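Local coordinates for protein 6-phosphofructokinase subunit beta (Saccharomyces cerevisiae, PDB 3O8O) that phosphorylates fructose 6-phosphate to fructose 1,6-bisphosphate with ATP, the first committing step of glycolysis, as the beta subunit of an allosterically regulated enzyme, at residues B[524-529]-B[572-577]; B[565-570]-B[623-628]; B[584-589]-B[758-763]; B[633-638]-B[655-660]. One frame throughout, in Å; residues are numbered along the deposited sequence.

Following the chain through the C-terminal regulatory domain, contact 1 opens first at the loop after strand 519-521 and closes at the start of helix 574-583. Before it closes, strand 561-567 has already opened contact 2, so the two cross. Contact 2 pairs this strand with strand 622-627. Contact 3 opens in between, at strand 587-589, and so crosses contact 2; it closes only near the C terminus, and contact 4 lies wholly within its long loop. Contacts 2, 3 and 4 all reach one four-stranded parallel sheet. Contacts 1, 2 and 4 bring separate loops to the same fructose 2,6-bisphosphate, whereas contact 3 ties the C-terminal tail to edge strand 587-589 of that sheet.

Contact 1 (B[524-529]-B[572-577]); sequences LSNNVP and SGYLAT. With FDP (2,6-di-O-phosphono-beta-D-fructofuranose), chain L.
With chi1 of S572 at 170°, OG swings opposite the residue's own nitrogen and meets the loop, donating to S525 O at 3.1 Å almost end-on to the carbonyl. N526 has a similar rotation (chi1 -161°), which lays its side chain over one face of the Y574 ring. There CB makes an off-centre CH-pi contact, 4.1 Å from the ring centroid of Y574, while ND2 hangs over the middle of the same ring with its amide plane tilted by 52°. The N526 amide is tethered from its other end by S534, whose backbone N binds OD1. S572 OG is used twice: besides donating to S525, it accepts from Y574 N at 3.2 Å, forming an ST turn at the start of the helix. One serine hydroxyl thus joins the loop carbonyl to the helix's first turn.

Beyond this join lies the activator. S525 points its CB away from the helix segment, and its OG donates to O2P of the 2-phosphate of fructose 2,6-bisphosphate at 2.5 Å. L524 CD2 approaches the sugar hydroxyl O4 at 3.6 Å, and its other branch, CD1, touches L575 CD2 at 4.0 Å. The contact is buried: L524 and L575 both pack on helix 537-558, W749 meets Y574 edge-to-face, and the loop that follows strand 519-521 is held against the N-terminal turn of helix 574-583.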
# COMPACT_ATOMS: atom_id res chain seq x y z
N LEU B 524 -17.51 -11.00 15.96
CA LEU B 524 -18.48 -10.72 14.90
C LEU B 524 -18.20 -11.56 13.64
O LEU B 524 -19.06 -11.69 12.77
CB LEU B 524 -18.45 -9.21 14.56
CG LEU B 524 -17.10 -8.58 14.18
CD1 LEU B 524 -16.81 -8.95 12.75
CD2 LEU B 524 -17.12 -7.04 14.30
N SER B 525 -17.02 -12.15 13.57
CA SER B 525 -16.62 -12.96 12.44
C SER B 525 -17.19 -14.36 12.43
O SER B 525 -17.30 -14.97 11.37
CB SER B 525 -15.11 -13.08 12.39
OG SER B 525 -14.55 -11.81 12.56
N ASN B 526 -17.51 -14.88 13.61
CA ASN B 526 -18.06 -16.23 13.75
C ASN B 526 -17.06 -17.25 13.21
O ASN B 526 -17.41 -18.18 12.47
CB ASN B 526 -19.40 -16.34 13.02
CG ASN B 526 -20.23 -17.51 13.50
OD1 ASN B 526 -20.36 -17.74 14.70
ND2 ASN B 526 -20.80 -18.27 12.57
N ASN B 527 -15.79 -17.07 13.59
CA ASN B 527 -14.70 -17.94 13.15
C ASN B 527 -14.20 -18.94 14.18
O ASN B 527 -13.21 -19.65 13.95
CB ASN B 527 -13.51 -17.08 12.67
CG ASN B 527 -12.89 -16.23 13.79
OD1 ASN B 527 -13.60 -15.58 14.55
ND2 ASN B 527 -11.58 -16.23 13.86
N VAL B 528 -14.86 -19.00 15.32
CA VAL B 528 -14.45 -19.91 16.38
C VAL B 528 -15.11 -21.26 16.23
O VAL B 528 -16.33 -21.37 16.33
CB VAL B 528 -14.79 -19.34 17.73
CG1 VAL B 528 -14.46 -20.36 18.80
CG2 VAL B 528 -14.02 -18.07 17.95
N PRO B 529 -14.30 -22.32 16.02
CA PRO B 529 -14.77 -23.70 15.85
C PRO B 529 -15.61 -24.15 17.02
O PRO B 529 -15.42 -23.68 18.13
CB PRO B 529 -13.47 -24.49 15.77
CG PRO B 529 -12.48 -23.51 15.28
CD PRO B 529 -12.83 -22.29 16.06
N SER B 572 -13.23 -15.67 7.48
CA SER B 572 -14.59 -16.18 7.45
C SER B 572 -15.55 -15.30 6.66
O SER B 572 -15.74 -14.13 6.99
CB SER B 572 -15.13 -16.34 8.86
OG SER B 572 -16.51 -16.62 8.81
N GLY B 573 -16.16 -15.89 5.63
CA GLY B 573 -17.10 -15.16 4.80
C GLY B 573 -18.51 -15.11 5.38
O GLY B 573 -19.46 -14.66 4.75
N TYR B 574 -18.64 -15.56 6.62
CA TYR B 574 -19.93 -15.55 7.26
C TYR B 574 -20.63 -14.18 7.20
O TYR B 574 -21.75 -14.06 6.69
CB TYR B 574 -19.80 -16.00 8.70
CG TYR B 574 -21.11 -15.95 9.44
CD1 TYR B 574 -22.07 -16.94 9.26
CD2 TYR B 574 -21.38 -14.91 10.30
CE1 TYR B 574 -23.28 -16.89 9.94
CE2 TYR B 574 -22.56 -14.84 10.98
CZ TYR B 574 -23.51 -15.83 10.81
OH TYR B 574 -24.66 -15.77 11.57
N LEU B 575 -19.97 -13.15 7.73
CA LEU B 575 -20.56 -11.81 7.76
C LEU B 575 -20.89 -11.25 6.38
O LEU B 575 -21.98 -10.72 6.16
CB LEU B 575 -19.63 -10.87 8.50
CG LEU B 575 -20.06 -9.39 8.61
CD1 LEU B 575 -21.42 -9.19 9.30
CD2 LEU B 575 -18.99 -8.67 9.38
N ALA B 576 -19.95 -11.34 5.45
CA ALA B 576 -20.20 -10.82 4.11
C ALA B 576 -21.40 -11.55 3.47
O ALA B 576 -22.25 -10.92 2.84
CB ALA B 576 -18.97 -11.00 3.26
N THR B 577 -21.46 -12.87 3.66
CA THR B 577 -22.53 -13.67 3.09
C THR B 577 -23.90 -13.28 3.57
O THR B 577 -24.76 -12.93 2.77
CB THR B 577 -22.35 -15.16 3.36
OG1 THR B 577 -21.15 -15.62 2.71
CG2 THR B 577 -23.55 -15.93 2.84
P1 FDP L . -11.29 -11.59 14.47
O1P FDP L . -10.68 -12.40 15.55
O2P FDP L . -12.89 -11.77 14.44
O3P FDP L . -10.76 -12.05 13.02
O1 FDP L . -12.55 -8.65 11.57
C1 FDP L . -11.84 -9.59 12.38
C2 FDP L . -11.60 -9.03 13.78
O2 FDP L . -11.02 -10.01 14.64
C3 FDP L . -12.91 -8.49 14.35
O3 FDP L . -13.31 -9.32 15.45
C4 FDP L . -12.51 -7.12 14.87
O4 FDP L . -13.64 -6.24 14.78
C5 FDP L . -11.47 -6.74 13.82
O5 FDP L . -10.69 -7.93 13.72
C6 FDP L . -10.55 -5.58 14.22
O6 FDP L . -9.68 -5.96 15.29
P2 FDP L . -8.35 -5.12 15.61
O4P FDP L . -7.48 -5.82 16.58
O5P FDP L . -7.61 -4.83 14.22
O6P FDP L . -8.87 -3.69 16.15

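Contact 2 (B[565-570]-B[623-628]); sequences VDCQGG and LILKST. With FDP (2,6-di-O-phosphono-beta-D-fructofuranose), chain L.
V565, D566 and C567 pair in parallel register with L625, K626 and S627, the two short strands inclined at 33°, and the ladder runs from V565 N to I624 O (2.9 Å) through K626 N to V565 O and C567 N to K626 O, ending with T628 N to C567 O (3.1 Å).

On one face V565 and L625 lie side by side and point the same way, CG2 of V565 meeting CD2 of L625 at 3.8 Å. C567 joins them, with SG against CB of L625 at 3.9 Å; helices 537-558 and 574-583 cover this side. The other face carries D566 and K626 beneath helix 636-647. K626 leaves the strand with CG opposite its backbone N (chi1 179°) and bends at CG, which brings NZ back to T628 O at 3.1 Å; L634 O binds the same ammonium. D566 reaches toward T628, but their modelled oxygen separation is too short to be trusted.

Past the strand end, the chain turns at G569, whose backbone angles suit glycine, and its N donates to O1 of fructose 2,6-bisphosphate at 3.3 Å. The C-terminal end of this inner strand thus leads into the activator site. The D566 carboxylate, with OD1 4.6 Å from K626 NZ and so beyond a salt bridge, would probably still favour a charged lysine, while two backbone carbonyls hold the ammonium where the strand runs out.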
# COMPACT_ATOMS: atom_id res chain seq x y z
N VAL B 565 -17.83 -2.52 -0.85
CA VAL B 565 -17.79 -2.35 0.58
C VAL B 565 -16.89 -3.32 1.26
O VAL B 565 -17.17 -4.52 1.26
CB VAL B 565 -19.15 -2.56 1.19
CG1 VAL B 565 -19.11 -2.14 2.65
CG2 VAL B 565 -20.18 -1.80 0.42
N ASP B 566 -15.82 -2.82 1.86
CA ASP B 566 -14.88 -3.66 2.59
C ASP B 566 -15.60 -4.26 3.81
O ASP B 566 -16.16 -3.52 4.60
CB ASP B 566 -13.69 -2.81 3.02
CG ASP B 566 -12.65 -3.61 3.76
OD1 ASP B 566 -12.20 -4.61 3.19
OD2 ASP B 566 -12.29 -3.23 4.90
N CYS B 567 -15.59 -5.58 3.96
CA CYS B 567 -16.27 -6.26 5.08
C CYS B 567 -15.30 -6.97 6.00
O CYS B 567 -14.23 -7.36 5.56
CB CYS B 567 -17.26 -7.28 4.55
SG CYS B 567 -18.53 -6.51 3.60
N GLN B 568 -15.67 -7.15 7.27
CA GLN B 568 -14.80 -7.82 8.22
C GLN B 568 -15.04 -9.29 8.28
O GLN B 568 -15.84 -9.83 7.52
CB GLN B 568 -14.94 -7.22 9.61
CG GLN B 568 -14.10 -5.97 9.79
CD GLN B 568 -14.17 -5.39 11.18
OE1 GLN B 568 -13.64 -4.31 11.44
NE2 GLN B 568 -14.82 -6.10 12.08
N GLY B 569 -14.32 -9.96 9.17
CA GLY B 569 -14.51 -11.37 9.32
C GLY B 569 -13.27 -12.18 9.06
O GLY B 569 -13.35 -13.40 8.91
N GLY B 570 -12.12 -11.54 8.98
CA GLY B 570 -10.91 -12.31 8.74
C GLY B 570 -11.01 -13.31 7.59
O GLY B 570 -11.26 -12.94 6.43
N LEU B 623 -24.49 -3.06 -4.98
CA LEU B 623 -23.48 -3.26 -3.96
C LEU B 623 -22.68 -4.52 -4.20
O LEU B 623 -23.21 -5.56 -4.61
CB LEU B 623 -24.10 -3.39 -2.57
CG LEU B 623 -24.89 -2.24 -1.98
CD1 LEU B 623 -25.34 -2.62 -0.59
CD2 LEU B 623 -24.01 -1.00 -1.91
N ILE B 624 -21.39 -4.44 -3.92
CA ILE B 624 -20.51 -5.57 -4.05
C ILE B 624 -19.87 -5.63 -2.67
O ILE B 624 -19.12 -4.72 -2.31
CB ILE B 624 -19.40 -5.31 -5.10
CG1 ILE B 624 -20.01 -5.21 -6.50
CG2 ILE B 624 -18.40 -6.43 -5.08
CD1 ILE B 624 -19.00 -4.82 -7.52
N LEU B 625 -20.22 -6.64 -1.88
CA LEU B 625 -19.63 -6.77 -0.55
C LEU B 625 -18.38 -7.59 -0.72
O LEU B 625 -18.39 -8.63 -1.37
CB LEU B 625 -20.57 -7.44 0.45
CG LEU B 625 -21.94 -6.77 0.65
CD1 LEU B 625 -22.47 -7.20 2.01
CD2 LEU B 625 -21.87 -5.24 0.57
N LYS B 626 -17.31 -7.13 -0.13
CA LYS B 626 -16.08 -7.86 -0.27
C LYS B 626 -15.35 -8.02 1.05
O LYS B 626 -14.88 -7.05 1.63
CB LYS B 626 -15.20 -7.15 -1.31
CG LYS B 626 -13.84 -7.76 -1.58
CD LYS B 626 -12.78 -7.04 -0.82
CE LYS B 626 -11.42 -7.67 -1.02
NZ LYS B 626 -10.34 -6.89 -0.32
N SER B 627 -15.30 -9.25 1.55
CA SER B 627 -14.56 -9.52 2.75
C SER B 627 -13.12 -9.13 2.38
O SER B 627 -12.65 -9.48 1.30
CB SER B 627 -14.59 -11.02 3.07
OG SER B 627 -15.80 -11.41 3.72
N THR B 628 -12.43 -8.42 3.27
CA THR B 628 -11.05 -8.02 3.00
C THR B 628 -10.15 -9.20 2.61
O THR B 628 -9.39 -9.10 1.64
CB THR B 628 -10.43 -7.37 4.22
OG1 THR B 628 -11.28 -6.31 4.67
CG2 THR B 628 -9.07 -6.82 3.89
P1 FDP L . -11.29 -11.59 14.47
O1P FDP L . -10.68 -12.40 15.55
O2P FDP L . -12.89 -11.77 14.44
O3P FDP L . -10.76 -12.05 13.02
O1 FDP L . -12.55 -8.65 11.57
C1 FDP L . -11.84 -9.59 12.38
C2 FDP L . -11.60 -9.03 13.78
O2 FDP L . -11.02 -10.01 14.64
C3 FDP L . -12.91 -8.49 14.35
O3 FDP L . -13.31 -9.32 15.45
C4 FDP L . -12.51 -7.12 14.87
O4 FDP L . -13.64 -6.24 14.78
C5 FDP L . -11.47 -6.74 13.82
O5 FDP L . -10.69 -7.93 13.72
C6 FDP L . -10.55 -5.58 14.22
O6 FDP L . -9.68 -5.96 15.29
P2 FDP L . -8.35 -5.12 15.61
O4P FDP L . -7.48 -5.82 16.58
O5P FDP L . -7.61 -4.83 14.22
O6P FDP L . -8.87 -3.69 16.15

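Contact 3 (B[584-589]-B[758-763]); sequences GAQVSY and HLVGRK
Y589 and R762 converge on one carboxylate oxygen, OD2 of D603 in helix 597-614: the tyrosine hydroxyl hydrogen-bonds to it and NH2 of the arginine completes a salt bridge. The two side chains also touch each other, Y589 CE2 lying 3.7 Å from R762 NH2, with ring and guanidinium planes nearly perpendicular at 77°. V587 wedges in beside them. Its CG1 sits over one face of the guanidinium, offset toward the rim and 3.5 Å from R762 NH2, and the same methyl also rests on a face of the Y589 ring.

R762 gets there fully stretched: CG stands opposite the backbone N (chi1 -170°) and the chain stays extended to NE, crossing V587 at about a right angle. On the way its CD passes Q586 O at 3.7 Å. Nearer the helix, V760 turns toward the loop and brings CG1 to within 3.9 Å of A585 O. A Schellman motif at G761 follows the helix, and there positive phi (75°) takes the chain out of helical geometry; G761 N returns to H758 O at 3.0 Å. Just past this turn, R762 points toward strand 587-589.

Strand 587-589 is the outermost strand of the regulatory domain's parallel sheet within this chain, bonded on its inner side to strand 622-627, and the contact fastens the C-terminal tail beside it. With a guanidinium and a phenol hydroxyl both directed at its OD2, D603 is probably kept ionised, so the buried arginine's charge has a close counterion.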
# COMPACT_ATOMS: atom_id res chain seq x y z
N GLY B 584 -29.53 -7.75 -0.24
CA GLY B 584 -29.66 -8.04 -1.65
C GLY B 584 -28.44 -7.63 -2.45
O GLY B 584 -28.56 -7.15 -3.56
N ALA B 585 -27.25 -7.81 -1.89
CA ALA B 585 -26.03 -7.43 -2.60
C ALA B 585 -25.99 -8.20 -3.91
O ALA B 585 -26.33 -9.37 -3.98
CB ALA B 585 -24.80 -7.74 -1.76
N GLN B 586 -25.56 -7.52 -4.95
CA GLN B 586 -25.48 -8.11 -6.26
C GLN B 586 -24.34 -9.11 -6.25
O GLN B 586 -24.50 -10.27 -6.63
CB GLN B 586 -25.24 -7.01 -7.29
CG GLN B 586 -25.18 -7.50 -8.71
CD GLN B 586 -26.43 -8.24 -9.13
OE1 GLN B 586 -26.63 -9.41 -8.80
NE2 GLN B 586 -27.29 -7.54 -9.87
N VAL B 587 -23.18 -8.65 -5.80
CA VAL B 587 -22.01 -9.50 -5.74
C VAL B 587 -21.46 -9.50 -4.33
O VAL B 587 -21.66 -8.55 -3.58
CB VAL B 587 -20.90 -8.99 -6.66
CG1 VAL B 587 -19.79 -10.03 -6.77
CG2 VAL B 587 -21.48 -8.65 -8.01
N SER B 588 -20.78 -10.58 -3.96
CA SER B 588 -20.14 -10.68 -2.67
C SER B 588 -18.89 -11.58 -2.82
O SER B 588 -18.95 -12.70 -3.36
CB SER B 588 -21.10 -11.23 -1.64
OG SER B 588 -21.18 -12.64 -1.73
N TYR B 589 -17.74 -11.08 -2.37
CA TYR B 589 -16.51 -11.85 -2.47
C TYR B 589 -16.09 -12.28 -1.06
O TYR B 589 -16.08 -11.46 -0.14
CB TYR B 589 -15.42 -11.00 -3.12
CG TYR B 589 -15.68 -10.65 -4.56
CD1 TYR B 589 -15.58 -9.33 -5.00
CD2 TYR B 589 -16.04 -11.62 -5.48
CE1 TYR B 589 -15.85 -9.00 -6.33
CE2 TYR B 589 -16.30 -11.31 -6.80
CZ TYR B 589 -16.21 -10.00 -7.22
OH TYR B 589 -16.44 -9.67 -8.54
N HIS B 758 -28.90 -16.56 -6.71
CA HIS B 758 -30.14 -16.77 -7.43
C HIS B 758 -31.12 -15.63 -7.27
O HIS B 758 -31.68 -15.13 -8.25
CB HIS B 758 -30.78 -18.08 -6.99
CG HIS B 758 -29.99 -19.29 -7.35
ND1 HIS B 758 -30.27 -20.54 -6.85
CD2 HIS B 758 -28.93 -19.45 -8.19
CE1 HIS B 758 -29.42 -21.42 -7.36
NE2 HIS B 758 -28.60 -20.78 -8.18
N LEU B 759 -31.29 -15.20 -6.03
CA LEU B 759 -32.22 -14.13 -5.71
C LEU B 759 -31.89 -12.82 -6.38
O LEU B 759 -32.72 -11.93 -6.49
CB LEU B 759 -32.25 -13.92 -4.21
CG LEU B 759 -33.09 -14.93 -3.45
CD1 LEU B 759 -32.92 -14.78 -1.96
CD2 LEU B 759 -34.54 -14.70 -3.85
N VAL B 760 -30.66 -12.70 -6.85
CA VAL B 760 -30.26 -11.46 -7.44
C VAL B 760 -29.83 -11.65 -8.89
O VAL B 760 -29.46 -10.70 -9.57
CB VAL B 760 -29.16 -10.86 -6.57
CG1 VAL B 760 -27.97 -11.76 -6.58
CG2 VAL B 760 -28.83 -9.47 -7.03
N GLY B 761 -29.92 -12.91 -9.35
CA GLY B 761 -29.59 -13.27 -10.73
C GLY B 761 -28.12 -13.33 -11.17
O GLY B 761 -27.79 -13.06 -12.34
N ARG B 762 -27.25 -13.71 -10.24
CA ARG B 762 -25.84 -13.78 -10.54
C ARG B 762 -25.46 -15.20 -10.92
O ARG B 762 -25.99 -16.16 -10.36
CB ARG B 762 -25.04 -13.32 -9.34
CG ARG B 762 -23.57 -13.13 -9.63
CD ARG B 762 -22.79 -13.02 -8.36
NE ARG B 762 -21.37 -12.86 -8.62
CZ ARG B 762 -20.42 -13.37 -7.86
NH1 ARG B 762 -20.73 -14.09 -6.78
NH2 ARG B 762 -19.14 -13.18 -8.19
N LYS B 763 -24.51 -15.32 -11.84
CA LYS B 763 -24.06 -16.61 -12.35
C LYS B 763 -22.95 -17.40 -11.67
O LYS B 763 -23.10 -17.93 -10.57
CB LYS B 763 -23.66 -16.49 -13.82
CG LYS B 763 -24.80 -16.54 -14.82
CD LYS B 763 -25.37 -17.95 -15.04
CE LYS B 763 -26.14 -18.51 -13.83
NZ LYS B 763 -25.26 -19.03 -12.73

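Contact 4 (B[633-638]-B[655-660]); sequences ALSATK and PAYPGH. With FDP (2,6-di-O-phosphono-beta-D-fructofuranose), chain L.
P655 starts the contact at the end of strand 652-656, with CB of its ring 3.7 Å from T637 CA and equally near A636 O, flush against the first turn of helix 636-647. A656 keeps the strand in the sheet through backbone bonds to V564 and D566.

Y657 then carries the main polar link. Its CG lies beside the backbone N (chi1 -69°), a rotation that sends the ring toward the helix start. There OH and T637 OG1 share a hydrogen bond of 2.7 Å in which either may donate, with OG1 at the ring's edge near its plane. The two side chains cross at about a right angle, and A636 CB nestles against CZ of Y657 at 3.5 Å. S635 caps the helix: its OG accepts from K638 N at 2.8 Å in a nearly straight bond of 170°.

P658 O takes a hydrogen bond from an aromatic side chain of the chain of another protein. Beyond G659, H660 donates from NE2 to O6P on the 6-phosphate of fructose 2,6-bisphosphate at 3.1 Å. The segment thus leads from the end of a strand, packed on the first turn of helix 636-647, to an activator site shared with subunit alpha. A phosphate so near would probably favour protonation of the histidine, while the T637 hydroxyl helps to hold the phenol of Y657.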
# COMPACT_ATOMS: atom_id res chain seq x y z
N ALA B 633 -4.51 -8.90 -2.94
CA ALA B 633 -4.05 -8.07 -4.03
C ALA B 633 -5.00 -6.95 -4.34
O ALA B 633 -4.59 -5.83 -4.56
CB ALA B 633 -3.85 -8.89 -5.25
N LEU B 634 -6.29 -7.24 -4.34
CA LEU B 634 -7.28 -6.23 -4.65
C LEU B 634 -8.09 -5.72 -3.47
O LEU B 634 -8.93 -6.44 -2.94
CB LEU B 634 -8.22 -6.79 -5.71
CG LEU B 634 -7.53 -7.06 -7.05
CD1 LEU B 634 -8.38 -8.00 -7.86
CD2 LEU B 634 -7.30 -5.73 -7.79
N SER B 635 -7.84 -4.48 -3.06
CA SER B 635 -8.56 -3.87 -1.95
C SER B 635 -9.88 -3.30 -2.43
O SER B 635 -10.08 -3.09 -3.62
CB SER B 635 -7.76 -2.71 -1.36
OG SER B 635 -7.90 -1.55 -2.18
N ALA B 636 -10.76 -3.01 -1.49
CA ALA B 636 -12.03 -2.44 -1.86
C ALA B 636 -11.75 -1.24 -2.76
O ALA B 636 -12.46 -1.02 -3.74
CB ALA B 636 -12.78 -2.00 -0.64
N THR B 637 -10.71 -0.48 -2.43
CA THR B 637 -10.34 0.69 -3.22
C THR B 637 -9.87 0.31 -4.59
O THR B 637 -10.36 0.82 -5.59
CB THR B 637 -9.24 1.49 -2.56
OG1 THR B 637 -9.70 1.94 -1.29
CG2 THR B 637 -8.88 2.69 -3.36
N LYS B 638 -8.91 -0.61 -4.67
CA LYS B 638 -8.41 -0.98 -5.99
C LYS B 638 -9.45 -1.65 -6.85
O LYS B 638 -9.46 -1.52 -8.08
CB LYS B 638 -7.20 -1.90 -5.89
CG LYS B 638 -5.89 -1.15 -6.02
CD LYS B 638 -5.87 -0.39 -7.31
CE LYS B 638 -4.70 0.53 -7.33
NZ LYS B 638 -4.64 1.18 -8.65
N PRO B 655 -15.27 3.01 -3.45
CA PRO B 655 -15.03 2.12 -2.32
C PRO B 655 -15.78 2.58 -1.06
O PRO B 655 -16.20 3.75 -0.95
CB PRO B 655 -13.51 2.17 -2.17
CG PRO B 655 -13.20 3.58 -2.57
CD PRO B 655 -14.11 3.88 -3.72
N ALA B 656 -15.96 1.66 -0.12
CA ALA B 656 -16.65 1.98 1.12
C ALA B 656 -16.00 1.18 2.23
O ALA B 656 -15.89 -0.04 2.12
CB ALA B 656 -18.12 1.65 1.03
N TYR B 657 -15.55 1.87 3.27
CA TYR B 657 -14.91 1.20 4.39
C TYR B 657 -15.60 1.46 5.72
O TYR B 657 -15.14 2.29 6.51
CB TYR B 657 -13.44 1.62 4.48
CG TYR B 657 -12.57 1.12 3.36
CD1 TYR B 657 -12.44 1.84 2.19
CD2 TYR B 657 -11.85 -0.04 3.49
CE1 TYR B 657 -11.59 1.41 1.15
CE2 TYR B 657 -11.00 -0.48 2.48
CZ TYR B 657 -10.87 0.25 1.31
OH TYR B 657 -10.02 -0.19 0.32
N PRO B 658 -16.70 0.74 5.99
CA PRO B 658 -17.44 0.91 7.25
C PRO B 658 -16.52 0.65 8.42
O PRO B 658 -16.69 1.20 9.50
CB PRO B 658 -18.58 -0.10 7.12
CG PRO B 658 -18.02 -1.12 6.23
CD PRO B 658 -17.28 -0.34 5.20
N GLY B 659 -15.52 -0.19 8.19
CA GLY B 659 -14.56 -0.45 9.23
C GLY B 659 -15.01 -1.01 10.57
O GLY B 659 -15.65 -2.06 10.64
N HIS B 660 -14.65 -0.32 11.65
CA HIS B 660 -15.00 -0.77 12.98
C HIS B 660 -16.45 -0.55 13.40
O HIS B 660 -16.85 -1.09 14.44
CB HIS B 660 -14.07 -0.15 14.03
CG HIS B 660 -12.73 -0.83 14.12
ND1 HIS B 660 -11.67 -0.52 13.30
CD2 HIS B 660 -12.31 -1.85 14.91
CE1 HIS B 660 -10.65 -1.32 13.59
NE2 HIS B 660 -11.01 -2.13 14.56
P1 FDP L . -11.29 -11.59 14.47
O1P FDP L . -10.68 -12.40 15.55
O2P FDP L . -12.89 -11.77 14.44
O3P FDP L . -10.76 -12.05 13.02
O1 FDP L . -12.55 -8.65 11.57
C1 FDP L . -11.84 -9.59 12.38
C2 FDP L . -11.60 -9.03 13.78
O2 FDP L . -11.02 -10.01 14.64
C3 FDP L . -12.91 -8.49 14.35
O3 FDP L . -13.31 -9.32 15.45
C4 FDP L . -12.51 -7.12 14.87
O4 FDP L . -13.64 -6.24 14.78
C5 FDP L . -11.47 -6.74 13.82
O5 FDP L . -10.69 -7.93 13.72
C6 FDP L . -10.55 -5.58 14.22
O6 FDP L . -9.68 -5.96 15.29
P2 FDP L . -8.35 -5.12 15.61
O4P FDP L . -7.48 -5.82 16.58
O5P FDP L . -7.61 -4.83 14.22
O6P FDP L . -8.87 -3.69 16.15